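Local coordinates for amidohydrolase (Brucella melitensis biovar Abortus, PDB 4F0L), which probably acts as a metal-dependent deaminase of the amidohydrolase family, related to formimidoylglutamate deiminases, at residues N63-A68 with G327-V332. Numbering follows the deposited sequence.
With FE (Fe (III) ion), chain E.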
loop_
_atom_site.group_PDB
_atom_site.type_symbol
_atom_site.label_atom_id
_atom_site.label_comp_id
_atom_site.label_asym_id
_atom_site.label_seq_id
_atom_site.Cartn_x
_atom_site.Cartn_y
_atom_site.Cartn_z
ATOM N N ASN B 63 -5.544 -13.223 -10.996
ATOM C CA ASN B 63 -4.476 -12.256 -11.160
ATOM C C ASN B 63 -4.263 -12.176 -12.650
ATOM O O ASN B 63 -3.559 -12.970 -13.223
ATOM C CB ASN B 63 -3.219 -12.725 -10.413
ATOM C CG ASN B 63 -2.192 -11.613 -10.243
ATOM O OD1 ASN B 63 -1.824 -10.929 -11.203
ATOM N ND2 ASN B 63 -1.755 -11.415 -9.022
ATOM N N LEU B 64 -4.925 -11.240 -13.312
ATOM C CA LEU B 64 -5.127 -11.406 -14.755
ATOM C C LEU B 64 -3.950 -10.991 -15.652
ATOM O O LEU B 64 -4.074 -11.072 -16.855
ATOM C CB LEU B 64 -6.433 -10.720 -15.199
ATOM C CG LEU B 64 -6.697 -9.254 -14.884
ATOM C CD1 LEU B 64 -5.463 -8.406 -15.153
ATOM C CD2 LEU B 64 -7.880 -8.809 -15.729
ATOM N N HIS B 65 -2.803 -10.601 -15.078
ATOM C CA HIS B 65 -1.650 -10.126 -15.886
ATOM C C HIS B 65 -0.412 -10.172 -15.047
ATOM O O HIS B 65 -0.299 -9.465 -14.034
ATOM C CB HIS B 65 -1.872 -8.698 -16.349
ATOM C CG HIS B 65 -0.856 -8.186 -17.322
ATOM N ND1 HIS B 65 -0.854 -8.556 -18.631
ATOM C CD2 HIS B 65 0.175 -7.274 -17.173
ATOM C CE1 HIS B 65 0.171 -7.941 -19.259
ATOM N NE2 HIS B 65 0.778 -7.135 -18.382
ATOM N N SER B 66 0.500 -11.033 -15.471
ATOM C CA SER B 66 1.747 -11.334 -14.793
ATOM C C SER B 66 2.854 -11.590 -15.813
ATOM O O SER B 66 2.636 -12.213 -16.837
ATOM C CB SER B 66 1.567 -12.568 -13.913
ATOM O OG SER B 66 2.793 -13.146 -13.532
ATOM N N HIS B 67 4.039 -11.060 -15.520
ATOM C CA HIS B 67 5.280 -11.500 -16.138
ATOM C C HIS B 67 6.121 -12.107 -15.082
ATOM O O HIS B 67 6.820 -11.394 -14.341
ATOM C CB HIS B 67 6.021 -10.332 -16.779
ATOM C CG HIS B 67 5.122 -9.406 -17.531
ATOM N ND1 HIS B 67 4.385 -9.812 -18.570
ATOM C CD2 HIS B 67 4.839 -8.067 -17.345
ATOM C CE1 HIS B 67 3.668 -8.757 -19.035
ATOM N NE2 HIS B 67 3.954 -7.703 -18.282
ATOM N N ALA B 68 6.112 -13.436 -15.026
ATOM C CA ALA B 68 6.633 -14.154 -13.864
ATOM C C ALA B 68 8.095 -13.813 -13.583
ATOM O O ALA B 68 8.465 -13.623 -12.436
ATOM C CB ALA B 68 6.459 -15.657 -14.006
ATOM N N GLY B 327 -4.088 -7.230 -12.064
ATOM C CA GLY B 327 -2.898 -8.014 -12.260
ATOM C C GLY B 327 -1.671 -7.417 -11.599
ATOM O O GLY B 327 -1.451 -6.209 -11.644
ATOM N N SER B 328 -0.845 -8.286 -11.025
ATOM C CA SER B 328 0.383 -7.848 -10.350
ATOM C C SER B 328 1.475 -7.392 -11.336
ATOM O O SER B 328 2.376 -6.651 -10.964
ATOM C CB SER B 328 0.905 -8.978 -9.489
ATOM O OG SER B 328 0.007 -9.267 -8.437
ATOM N N ASP B 329 1.401 -7.882 -12.567
ATOM C CA ASP B 329 2.134 -7.303 -13.722
ATOM C C ASP B 329 3.649 -7.428 -13.535
ATOM O O ASP B 329 4.207 -8.489 -13.872
ATOM C CB ASP B 329 1.665 -5.865 -13.999
ATOM C CG ASP B 329 2.300 -5.244 -15.272
ATOM O OD1 ASP B 329 3.031 -5.941 -16.013
ATOM O OD2 ASP B 329 2.037 -4.063 -15.562
ATOM N N SER B 330 4.307 -6.391 -13.016
ATOM C CA SER B 330 5.761 -6.434 -12.776
ATOM C C SER B 330 6.064 -7.314 -11.601
ATOM O O SER B 330 7.229 -7.715 -11.369
ATOM C CB SER B 330 6.357 -5.029 -12.506
ATOM O OG SER B 330 5.923 -4.515 -11.246
ATOM N N ASN B 331 5.018 -7.621 -10.835
ATOM C CA ASN B 331 5.170 -8.515 -9.664
ATOM C C ASN B 331 6.105 -7.937 -8.605
ATOM O O ASN B 331 6.723 -8.681 -7.788
ATOM C CB ASN B 331 5.568 -9.922 -10.114
ATOM C CG ASN B 331 4.429 -10.608 -10.915
ATOM O OD1 ASN B 331 3.306 -10.591 -10.490
ATOM N ND2 ASN B 331 4.737 -11.212 -12.054
ATOM N N VAL B 332 6.182 -6.602 -8.560
ATOM C CA VAL B 332 7.012 -5.908 -7.537
ATOM C C VAL B 332 6.452 -6.114 -6.124
ATOM O O VAL B 332 7.223 -6.246 -5.123
ATOM C CB VAL B 332 7.190 -4.399 -7.844
ATOM C CG1 VAL B 332 5.837 -3.622 -7.883
ATOM C CG2 VAL B 332 8.138 -3.753 -6.840
HETATM FE FE FE E . 2.616 -5.981 -18.412
HETATM O O HOH W 1 2.412 -3.850 -18.028
HETATM O O HOH W 2 4.673 -5.030 -18.620
#
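The metal centre of an amidohydrolase TIM barrel is assembled here: the His-X-His pair, His-65 at the end of strand 56-66 and His-67 just past it, meets Asp-329 in the loop that follows strand 323-326. Each histidine binds the iron(III) ion through NE2, and OD1 of Asp-329 reaches the same ion at 2.4 Å. The carboxylate runs alongside both imidazoles, its plane steeply turned against both rings, 67° from that of His-65. With chi1 at -175°, CG of Asp-329 lies opposite its own backbone N, which carries the carboxylate out beside the histidines; the 3.0 Å between OD1 of Asp-329 and NE2 of His-67 reflects a shared metal rather than a hydrogen bond. His-241 and two waters complete the site, and ND1 of His-67 is held by the backbone O of Phe-128.

Where the first and last barrel strands lie side by side, a single bridge joins Ser-66 to Asp-329, just past the end of strand 323-326. Asp-329 N donates to His-65 O at 2.7 Å, and His-67 N returns a straighter bond to Asp-329 O, so the backbone of the metal-binding aspartate is tied to both histidines. Farther from the ion, the amide of Asn-63 grips Ser-328 twice: OD1 accepts from Ser-328 N at 2.8 Å, while ND2 donates almost straight, in its own amide plane, to OG of Ser-328 at 2.8 Å. Beyond the bridge, ND2 of Asn-331 bonds Ser-66 OG at 3.1 Å and, weakly, His-67 O; Glu-127 is a further partner of that serine hydroxyl.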